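Local coordinates for protein succinate dehydrogenase (Membrane anchor subunit) (Mycolicibacterium smegmatis, PDB 7D6V) that probably holds succinate dehydrogenase in the membrane and passes electrons through an embedded Rieske-type iron-sulfur cluster to quinone, at residues R52-W60 / Y71-G82; L167-F177 / N189-W200. One frame throughout, in Å; residues are numbered along the deposited sequence.

Contact 1: R52-W60 / Y71-G82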
loop_
_atom_site.group_PDB
_atom_site.type_symbol
_atom_site.label_atom_id
_atom_site.label_comp_id
_atom_site.label_asym_id
_atom_site.label_seq_id
_atom_site.Cartn_x
_atom_site.Cartn_y
_atom_site.Cartn_z
ATOM N N ARG C 52 44.396 27.573 5.337
ATOM C CA ARG C 52 44.895 27.415 6.697
ATOM C C ARG C 52 45.862 26.247 6.816
ATOM O O ARG C 52 46.820 26.319 7.593
ATOM C CB ARG C 52 43.731 27.251 7.668
ATOM C CG ARG C 52 43.266 28.560 8.263
ATOM C CD ARG C 52 44.395 29.241 9.007
ATOM N NE ARG C 52 44.684 28.575 10.270
ATOM C CZ ARG C 52 45.779 28.779 10.991
ATOM N NH1 ARG C 52 46.699 29.635 10.576
ATOM N NH2 ARG C 52 45.953 28.124 12.128
ATOM N N ALA C 53 45.639 25.170 6.060
ATOM C CA ALA C 53 46.541 24.030 6.110
ATOM C C ALA C 53 47.892 24.354 5.496
ATOM O O ALA C 53 48.915 23.837 5.955
ATOM C CB ALA C 53 45.911 22.835 5.399
ATOM N N PHE C 54 47.926 25.194 4.468
ATOM C CA PHE C 54 49.200 25.553 3.861
ATOM C C PHE C 54 49.809 26.826 4.432
ATOM O O PHE C 54 50.900 27.212 4.005
ATOM C CB PHE C 54 49.042 25.687 2.348
ATOM C CG PHE C 54 48.965 24.372 1.640
ATOM C CD1 PHE C 54 50.110 23.639 1.396
ATOM C CD2 PHE C 54 47.748 23.860 1.234
ATOM C CE1 PHE C 54 50.043 22.428 0.755
ATOM C CE2 PHE C 54 47.678 22.647 0.589
ATOM C CZ PHE C 54 48.826 21.930 0.350
ATOM N N TRP C 55 49.145 27.488 5.382
ATOM C CA TRP C 55 49.713 28.710 5.945
ATOM C C TRP C 55 51.031 28.442 6.659
ATOM O O TRP C 55 51.989 29.208 6.514
ATOM C CB TRP C 55 48.723 29.373 6.897
ATOM C CG TRP C 55 49.086 30.789 7.162
ATOM C CD1 TRP C 55 49.859 31.261 8.175
ATOM C CD2 TRP C 55 48.718 31.924 6.375
ATOM N NE1 TRP C 55 49.988 32.623 8.079
ATOM C CE2 TRP C 55 49.296 33.054 6.980
ATOM C CE3 TRP C 55 47.952 32.096 5.221
ATOM C CZ2 TRP C 55 49.127 34.337 6.472
ATOM C CZ3 TRP C 55 47.788 33.367 4.719
ATOM C CH2 TRP C 55 48.371 34.472 5.343
ATOM N N GLY C 56 51.098 27.371 7.445
ATOM C CA GLY C 56 52.339 26.986 8.078
ATOM C C GLY C 56 52.682 27.712 9.356
ATOM O O GLY C 56 53.777 27.503 9.889
ATOM N N SER C 57 51.793 28.557 9.870
ATOM C CA SER C 57 52.054 29.257 11.118
ATOM C C SER C 57 50.733 29.507 11.827
ATOM O O SER C 57 49.654 29.298 11.268
ATOM C CB SER C 57 52.811 30.567 10.880
ATOM O OG SER C 57 51.971 31.556 10.317
ATOM N N ALA C 58 50.838 29.951 13.081
ATOM C CA ALA C 58 49.691 30.261 13.936
ATOM C C ALA C 58 48.784 29.041 14.113
ATOM O O ALA C 58 47.605 29.048 13.758
ATOM C CB ALA C 58 48.909 31.461 13.394
ATOM N N TYR C 59 49.361 27.987 14.686
ATOM C CA TYR C 59 48.635 26.743 14.887
ATOM C C TYR C 59 48.881 26.102 16.246
ATOM O O TYR C 59 48.294 25.053 16.524
ATOM C CB TYR C 59 48.995 25.734 13.781
ATOM C CG TYR C 59 50.465 25.399 13.714
ATOM C CD1 TYR C 59 50.994 24.359 14.463
ATOM C CD2 TYR C 59 51.326 26.126 12.910
ATOM C CE1 TYR C 59 52.332 24.051 14.412
ATOM C CE2 TYR C 59 52.668 25.825 12.850
ATOM C CZ TYR C 59 53.166 24.786 13.604
ATOM O OH TYR C 59 54.503 24.480 13.551
ATOM N N TRP C 60 49.716 26.693 17.098
ATOM C CA TRP C 60 50.125 26.069 18.348
ATOM C C TRP C 60 50.258 27.131 19.425
ATOM O O TRP C 60 50.965 28.124 19.232
ATOM C CB TRP C 60 51.454 25.327 18.160
ATOM C CG TRP C 60 52.127 24.863 19.417
ATOM C CD1 TRP C 60 53.285 25.341 19.945
ATOM C CD2 TRP C 60 51.705 23.798 20.274
ATOM N NE1 TRP C 60 53.604 24.655 21.087
ATOM C CE2 TRP C 60 52.649 23.701 21.311
ATOM C CE3 TRP C 60 50.618 22.923 20.271
ATOM C CZ2 TRP C 60 52.537 22.767 22.333
ATOM C CZ3 TRP C 60 50.509 21.997 21.286
ATOM C CH2 TRP C 60 51.463 21.926 22.301
ATOM N N TYR C 71 46.416 20.795 11.835
ATOM C CA TYR C 71 47.849 20.555 11.942
ATOM C C TYR C 71 48.153 19.423 12.915
ATOM O O TYR C 71 49.271 19.345 13.428
ATOM C CB TYR C 71 48.584 21.818 12.401
ATOM C CG TYR C 71 48.711 22.909 11.369
ATOM C CD1 TYR C 71 47.603 23.633 10.959
ATOM C CD2 TYR C 71 49.943 23.231 10.820
ATOM C CE1 TYR C 71 47.716 24.633 10.024
ATOM C CE2 TYR C 71 50.065 24.233 9.886
ATOM C CZ TYR C 71 48.947 24.929 9.491
ATOM O OH TYR C 71 49.061 25.930 8.559
ATOM N N SER C 72 47.178 18.537 13.179
ATOM C CA SER C 72 47.237 17.738 14.404
ATOM C C SER C 72 48.424 16.781 14.421
ATOM O O SER C 72 49.303 16.934 15.287
ATOM C CB SER C 72 45.896 17.037 14.637
ATOM O OG SER C 72 44.867 17.977 14.881
ATOM N N PRO C 73 48.534 15.789 13.519
ATOM C CA PRO C 73 49.772 15.000 13.513
ATOM C C PRO C 73 50.899 15.835 12.935
ATOM O O PRO C 73 50.937 16.100 11.730
ATOM C CB PRO C 73 49.427 13.790 12.632
ATOM C CG PRO C 73 47.942 13.846 12.443
ATOM C CD PRO C 73 47.608 15.299 12.489
ATOM N N CYS C 74 51.820 16.265 13.790
ATOM C CA CYS C 74 52.790 17.300 13.449
ATOM C C CYS C 74 54.178 16.685 13.611
ATOM O O CYS C 74 54.827 16.839 14.646
ATOM C CB CYS C 74 52.555 18.514 14.364
ATOM S SG CYS C 74 53.097 20.105 13.736
ATOM N N VAL C 75 54.638 16.002 12.566
ATOM C CA VAL C 75 55.729 15.040 12.669
ATOM C C VAL C 75 57.010 15.546 12.009
ATOM O O VAL C 75 57.866 14.749 11.639
ATOM C CB VAL C 75 55.312 13.680 12.088
ATOM C CG1 VAL C 75 54.117 13.131 12.835
ATOM C CG2 VAL C 75 54.993 13.816 10.613
ATOM N N SER C 76 57.167 16.854 11.857
ATOM C CA SER C 76 58.351 17.421 11.233
ATOM C C SER C 76 59.196 18.146 12.271
ATOM O O SER C 76 58.700 18.563 13.319
ATOM C CB SER C 76 57.973 18.381 10.105
ATOM O OG SER C 76 59.035 19.270 9.821
ATOM N N THR C 77 60.489 18.275 11.979
ATOM C CA THR C 77 61.383 19.006 12.864
ATOM C C THR C 77 61.305 20.512 12.661
ATOM O O THR C 77 61.951 21.256 13.406
ATOM C CB THR C 77 62.826 18.533 12.671
ATOM O OG1 THR C 77 63.231 18.757 11.315
ATOM C CG2 THR C 77 62.942 17.057 12.991
ATOM N N ALA C 78 60.541 20.972 11.677
ATOM C CA ALA C 78 60.298 22.389 11.461
ATOM C C ALA C 78 59.085 22.889 12.229
ATOM O O ALA C 78 58.721 24.061 12.094
ATOM C CB ALA C 78 60.120 22.671 9.966
ATOM N N CYS C 79 58.460 22.031 13.023
ATOM C CA CYS C 79 57.251 22.345 13.762
ATOM C C CYS C 79 57.583 23.083 15.053
ATOM O O CYS C 79 58.708 23.036 15.553
ATOM C CB CYS C 79 56.480 21.063 14.069
ATOM S SG CYS C 79 56.154 20.059 12.606
ATOM N N ALA C 80 56.580 23.774 15.584
ATOM C CA ALA C 80 56.766 24.542 16.805
ATOM C C ALA C 80 57.127 23.608 17.958
ATOM O O ALA C 80 56.630 22.477 18.017
ATOM C CB ALA C 80 55.500 25.328 17.143
ATOM N N PRO C 81 57.996 24.036 18.873
ATOM C CA PRO C 81 58.395 23.161 19.982
ATOM C C PRO C 81 57.197 22.709 20.802
ATOM O O PRO C 81 56.362 23.518 21.213
ATOM C CB PRO C 81 59.341 24.046 20.800
ATOM C CG PRO C 81 59.882 25.017 19.811
ATOM C CD PRO C 81 58.753 25.299 18.865
ATOM N N GLY C 82 57.125 21.401 21.042
ATOM C CA GLY C 82 56.049 20.808 21.800
ATOM C C GLY C 82 54.850 20.373 20.989
ATOM O O GLY C 82 53.948 19.733 21.544
#
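Tyr59 and Tyr71 bring the two backbones to a CA-CA distance of 6.9 Å, and Trp60 and Ala80 do much the same, where 71-82 runs as an irregular coil past the end of helix 33-55. The two tyrosine rings form an offset stack with centroids 4.6 Å apart and planes only 2° from parallel. Tyr59 CB also sits over the Tyr71 face, a CH-pi contact. With chi1 at 59°, CG of Tyr59 falls between the backbone N and the carbonyl carbon, and this brings CG over the same ring, 3.7 Å from Tyr71 CD2.

The Tyr71 hydroxyl reaches the helix terminus: OH accepts from Gly56 N at 2.7 Å and donates to Arg52 O in a very short bond of doubtful length. Gly56, with positive phi, is where the chain leaves the helix, so the hydroxyl holds the exit residue. The contact closes the loop around the antiparallel hairpin 60-61/66-67 against the end of helix 33-55. Arg52 braces the exit, NH1 bonding Ser57 O at 3.1 Å, while its NE forms a salt bridge with Asp255 of helix 240-264.

At the far end, Tyr59 OH takes a hydrogen bond from Ala80 N (3.0 Å), just after a type I turn. Trp60 sets CD1 against Ala80 CB at 3.6 Å, with Gly82 C above one indole face, toward the rim.

Contact 2: L167-F177 / N189-W200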
loop_
_atom_site.group_PDB
_atom_site.type_symbol
_atom_site.label_atom_id
_atom_site.label_comp_id
_atom_site.label_asym_id
_atom_site.label_seq_id
_atom_site.Cartn_x
_atom_site.Cartn_y
_atom_site.Cartn_z
ATOM N N LEU C 167 41.173 9.162 17.202
ATOM C CA LEU C 167 41.932 8.862 18.415
ATOM C C LEU C 167 43.078 9.851 18.608
ATOM O O LEU C 167 43.350 10.293 19.732
ATOM C CB LEU C 167 42.456 7.429 18.367
ATOM C CG LEU C 167 41.390 6.352 18.548
ATOM C CD1 LEU C 167 41.943 4.983 18.201
ATOM C CD2 LEU C 167 40.859 6.373 19.963
ATOM N N VAL C 168 43.760 10.208 17.521
ATOM C CA VAL C 168 44.849 11.184 17.618
ATOM C C VAL C 168 44.319 12.538 18.089
ATOM O O VAL C 168 44.914 13.194 18.957
ATOM C CB VAL C 168 45.583 11.296 16.271
ATOM C CG1 VAL C 168 46.396 12.572 16.208
ATOM C CG2 VAL C 168 46.470 10.088 16.059
ATOM N N ASN C 169 43.190 12.973 17.529
ATOM C CA ASN C 169 42.584 14.232 17.951
ATOM C C ASN C 169 42.107 14.179 19.396
ATOM O O ASN C 169 42.160 15.192 20.101
ATOM C CB ASN C 169 41.429 14.594 17.022
ATOM C CG ASN C 169 41.896 14.978 15.639
ATOM O OD1 ASN C 169 43.037 15.390 15.453
ATOM N ND2 ASN C 169 41.016 14.843 14.658
ATOM N N THR C 170 41.622 13.024 19.849
ATOM C CA THR C 170 41.243 12.877 21.248
ATOM C C THR C 170 42.454 13.025 22.158
ATOM O O THR C 170 42.373 13.659 23.216
ATOM C CB THR C 170 40.570 11.526 21.468
ATOM O OG1 THR C 170 39.632 11.291 20.414
ATOM C CG2 THR C 170 39.839 11.507 22.796
ATOM N N TYR C 171 43.585 12.444 21.761
ATOM C CA TYR C 171 44.808 12.636 22.534
ATOM C C TYR C 171 45.191 14.109 22.589
ATOM O O TYR C 171 45.574 14.623 23.649
ATOM C CB TYR C 171 45.943 11.805 21.937
ATOM C CG TYR C 171 47.257 11.991 22.650
ATOM C CD1 TYR C 171 47.560 11.262 23.787
ATOM C CD2 TYR C 171 48.192 12.908 22.195
ATOM C CE1 TYR C 171 48.755 11.436 24.445
ATOM C CE2 TYR C 171 49.386 13.089 22.848
ATOM C CZ TYR C 171 49.664 12.349 23.972
ATOM O OH TYR C 171 50.861 12.529 24.622
ATOM N N ASP C 172 45.100 14.799 21.451
ATOM C CA ASP C 172 45.398 16.229 21.413
ATOM C C ASP C 172 44.504 17.005 22.372
ATOM O O ASP C 172 44.980 17.839 23.153
ATOM C CB ASP C 172 45.229 16.754 19.988
ATOM C CG ASP C 172 46.465 16.560 19.148
ATOM O OD1 ASP C 172 47.574 16.779 19.667
ATOM O OD2 ASP C 172 46.331 16.182 17.968
ATOM N N ALA C 173 43.199 16.734 22.330
ATOM C CA ALA C 173 42.261 17.437 23.196
ATOM C C ALA C 173 42.546 17.160 24.666
ATOM O O ALA C 173 42.455 18.065 25.502
ATOM C CB ALA C 173 40.827 17.046 22.846
ATOM N N ILE C 174 42.885 15.916 25.004
ATOM C CA ILE C 174 43.171 15.587 26.395
ATOM C C ILE C 174 44.424 16.312 26.871
ATOM O O ILE C 174 44.462 16.843 27.986
ATOM C CB ILE C 174 43.290 14.065 26.574
ATOM C CG1 ILE C 174 41.921 13.409 26.408
ATOM C CG2 ILE C 174 43.869 13.733 27.932
ATOM C CD1 ILE C 174 41.967 11.905 26.374
ATOM N N THR C 175 45.464 16.358 26.038
ATOM C CA THR C 175 46.674 17.055 26.456
ATOM C C THR C 175 46.530 18.570 26.409
ATOM O O THR C 175 47.389 19.273 26.949
ATOM C CB THR C 175 47.865 16.625 25.602
ATOM O OG1 THR C 175 47.642 17.003 24.239
ATOM C CG2 THR C 175 48.054 15.125 25.679
ATOM N N ALA C 176 45.469 19.088 25.786
ATOM C CA ALA C 176 45.248 20.528 25.771
ATOM C C ALA C 176 44.941 21.101 27.149
ATOM O O ALA C 176 45.041 22.317 27.331
ATOM C CB ALA C 176 44.114 20.872 24.808
ATOM N N PHE C 177 44.565 20.268 28.121
ATOM C CA PHE C 177 44.212 20.742 29.461
ATOM C C PHE C 177 45.484 21.090 30.235
ATOM O O PHE C 177 45.865 20.443 31.211
ATOM C CB PHE C 177 43.386 19.700 30.199
ATOM C CG PHE C 177 41.935 19.718 29.843
ATOM C CD1 PHE C 177 41.062 20.563 30.500
ATOM C CD2 PHE C 177 41.439 18.887 28.857
ATOM C CE1 PHE C 177 39.726 20.585 30.178
ATOM C CE2 PHE C 177 40.104 18.903 28.530
ATOM C CZ PHE C 177 39.245 19.753 29.191
ATOM N N ASN C 189 39.943 24.672 25.667
ATOM C CA ASN C 189 39.574 23.312 26.012
ATOM C C ASN C 189 38.123 23.038 25.654
ATOM O O ASN C 189 37.802 21.972 25.124
ATOM C CB ASN C 189 39.820 23.074 27.498
ATOM C CG ASN C 189 41.287 23.113 27.855
ATOM O OD1 ASN C 189 41.724 23.936 28.652
ATOM N ND2 ASN C 189 42.061 22.221 27.255
ATOM N N VAL C 190 37.234 23.993 25.920
ATOM C CA VAL C 190 35.820 23.794 25.613
ATOM C C VAL C 190 35.621 23.631 24.113
ATOM O O VAL C 190 34.951 22.697 23.654
ATOM C CB VAL C 190 34.983 24.957 26.169
ATOM C CG1 VAL C 190 33.511 24.715 25.910
ATOM C CG2 VAL C 190 35.245 25.133 27.650
ATOM N N ILE C 191 36.220 24.526 23.323
ATOM C CA ILE C 191 36.055 24.459 21.872
ATOM C C ILE C 191 36.639 23.161 21.323
ATOM O O ILE C 191 35.992 22.453 20.540
ATOM C CB ILE C 191 36.684 25.696 21.207
ATOM C CG1 ILE C 191 36.035 26.964 21.757
ATOM C CG2 ILE C 191 36.526 25.635 19.699
ATOM C CD1 ILE C 191 36.677 28.232 21.290
ATOM N N LEU C 192 37.864 22.820 21.739
ATOM C CA LEU C 192 38.513 21.608 21.248
ATOM C C LEU C 192 37.737 20.356 21.636
ATOM O O LEU C 192 37.556 19.452 20.813
ATOM C CB LEU C 192 39.941 21.528 21.782
ATOM C CG LEU C 192 41.015 22.367 21.099
ATOM C CD1 LEU C 192 42.249 22.460 21.972
ATOM C CD2 LEU C 192 41.369 21.768 19.755
ATOM N N THR C 193 37.290 20.274 22.890
ATOM C CA THR C 193 36.580 19.091 23.356
ATOM C C THR C 193 35.242 18.938 22.651
ATOM O O THR C 193 34.859 17.824 22.274
ATOM C CB THR C 193 36.393 19.166 24.869
ATOM O OG1 THR C 193 37.673 19.245 25.502
ATOM C CG2 THR C 193 35.662 17.937 25.384
ATOM N N GLY C 194 34.516 20.041 22.458
ATOM C CA GLY C 194 33.282 19.962 21.700
ATOM C C GLY C 194 33.512 19.503 20.276
ATOM O O GLY C 194 32.762 18.675 19.750
ATOM N N ASN C 195 34.565 20.021 19.637
ATOM C CA ASN C 195 34.879 19.605 18.276
ATOM C C ASN C 195 35.212 18.121 18.217
ATOM O O ASN C 195 34.763 17.414 17.310
ATOM C CB ASN C 195 36.036 20.441 17.731
ATOM C CG ASN C 195 36.369 20.108 16.294
ATOM O OD1 ASN C 195 35.517 20.188 15.414
ATOM N ND2 ASN C 195 37.617 19.734 16.047
ATOM N N VAL C 196 35.994 17.631 19.178
ATOM C CA VAL C 196 36.364 16.219 19.198
ATOM C C VAL C 196 35.136 15.341 19.402
ATOM O O VAL C 196 34.974 14.309 18.736
ATOM C CB VAL C 196 37.433 15.968 20.278
ATOM C CG1 VAL C 196 37.536 14.490 20.598
ATOM C CG2 VAL C 196 38.769 16.500 19.815
ATOM N N ILE C 197 34.249 15.734 20.319
ATOM C CA ILE C 197 33.034 14.961 20.562
ATOM C C ILE C 197 32.169 14.911 19.309
ATOM O O ILE C 197 31.654 13.851 18.932
ATOM C CB ILE C 197 32.264 15.547 21.761
ATOM C CG1 ILE C 197 33.023 15.289 23.060
ATOM C CG2 ILE C 197 30.866 14.963 21.844
ATOM C CD1 ILE C 197 32.471 16.048 24.243
ATOM N N LEU C 198 31.998 16.052 18.639
ATOM C CA LEU C 198 31.158 16.078 17.445
ATOM C C LEU C 198 31.790 15.291 16.304
ATOM O O LEU C 198 31.082 14.649 15.518
ATOM C CB LEU C 198 30.887 17.522 17.036
ATOM C CG LEU C 198 29.846 18.210 17.919
ATOM C CD1 LEU C 198 29.774 19.692 17.622
ATOM C CD2 LEU C 198 28.488 17.561 17.739
ATOM N N LEU C 199 33.120 15.323 16.196
ATOM C CA LEU C 199 33.804 14.501 15.204
ATOM C C LEU C 199 33.587 13.022 15.478
ATOM O O LEU C 199 33.389 12.234 14.549
ATOM C CB LEU C 199 35.295 14.824 15.185
ATOM C CG LEU C 199 35.714 16.116 14.488
ATOM C CD1 LEU C 199 37.213 16.308 14.609
ATOM C CD2 LEU C 199 35.290 16.100 13.035
ATOM N N TRP C 200 33.632 12.625 16.750
ATOM C CA TRP C 200 33.344 11.237 17.094
ATOM C C TRP C 200 31.918 10.861 16.719
ATOM O O TRP C 200 31.671 9.760 16.217
ATOM C CB TRP C 200 33.580 11.000 18.583
ATOM C CG TRP C 200 34.964 10.563 18.921
ATOM C CD1 TRP C 200 35.829 11.183 19.765
ATOM C CD2 TRP C 200 35.640 9.397 18.438
ATOM N NE1 TRP C 200 37.006 10.486 19.835
ATOM C CE2 TRP C 200 36.916 9.383 19.030
ATOM C CE3 TRP C 200 35.291 8.365 17.562
ATOM C CZ2 TRP C 200 37.843 8.380 18.775
ATOM C CZ3 TRP C 200 36.215 7.375 17.309
ATOM C CH2 TRP C 200 37.475 7.388 17.913
#
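Thr170 and Trp200 meet because chi1 of Thr170, -44°, holds OG1 anti to the carbonyl carbon and beside the backbone N, while chi1 of Trp200, -90°, carries the indole NE1 to it. Chi1 of Asn189 similarly puts CG beside its own backbone N, from where the amide reaches Phe177. Both pairs clasp an antiparallel helical hairpin: helices 155-175 and 188-204 follow one another in the chain, and the segments here cross at -159° with axes 9.3 Å apart at their closest.

Between the clasps, alanines face branched side chains. Val196 puts CG1 against Thr170 OG1 and CG2 3.7 Å from Ala173 CB. One turn nearer the connection, Leu192 CD1 meets Ala176 CB.

Trp200 NE1 donates to Thr170 OG1 at 2.8 Å, its partner somewhat tilted from the indole plane. The hydroxyl itself turns to Ser166 O, one turn back on its own helix. The benzo part of the indole crosses Leu167 at a slant, Trp200 CZ2 lying 3.8 Å from CD2 of the leucine.

At the connection end, the Asn189 amide lies flat on the Phe177 ring, the two planes almost parallel and ND2 over the ring centre. Thr193 OG1, bonded to Asn189 O, comes to the same ring at CE2. Within its own plane the amide N-H runs nearly straight to Ala176 O, but ND2, 3.0 Å away, stands above the carbonyl plane and meets the C=O side-on, so the bond does not follow a lone pair.

Contact 1 closes in the chain before contact 2 opens, and their centres lie about 17 Å apart, yet the two touch through the coil of 71-82. Ser72 OG approaches Asn169 OD1 at 3.2 Å in a weak hydrogen bond, and Ser72 CB packs 3.5 Å from Asp172 OD2. The coil thus lies on helix 155-175 as well as on the end of helix 33-55. In contact 2 the Leu199 side chain is about 10 Å from the iron-sulfur cluster, and helix 188-204 continues to Tyr202, which lines the cluster pocket. The same Leu199 side chain is about 10 Å from the bound phospholipid, and that of Ala53 in contact 1 about 12 Å.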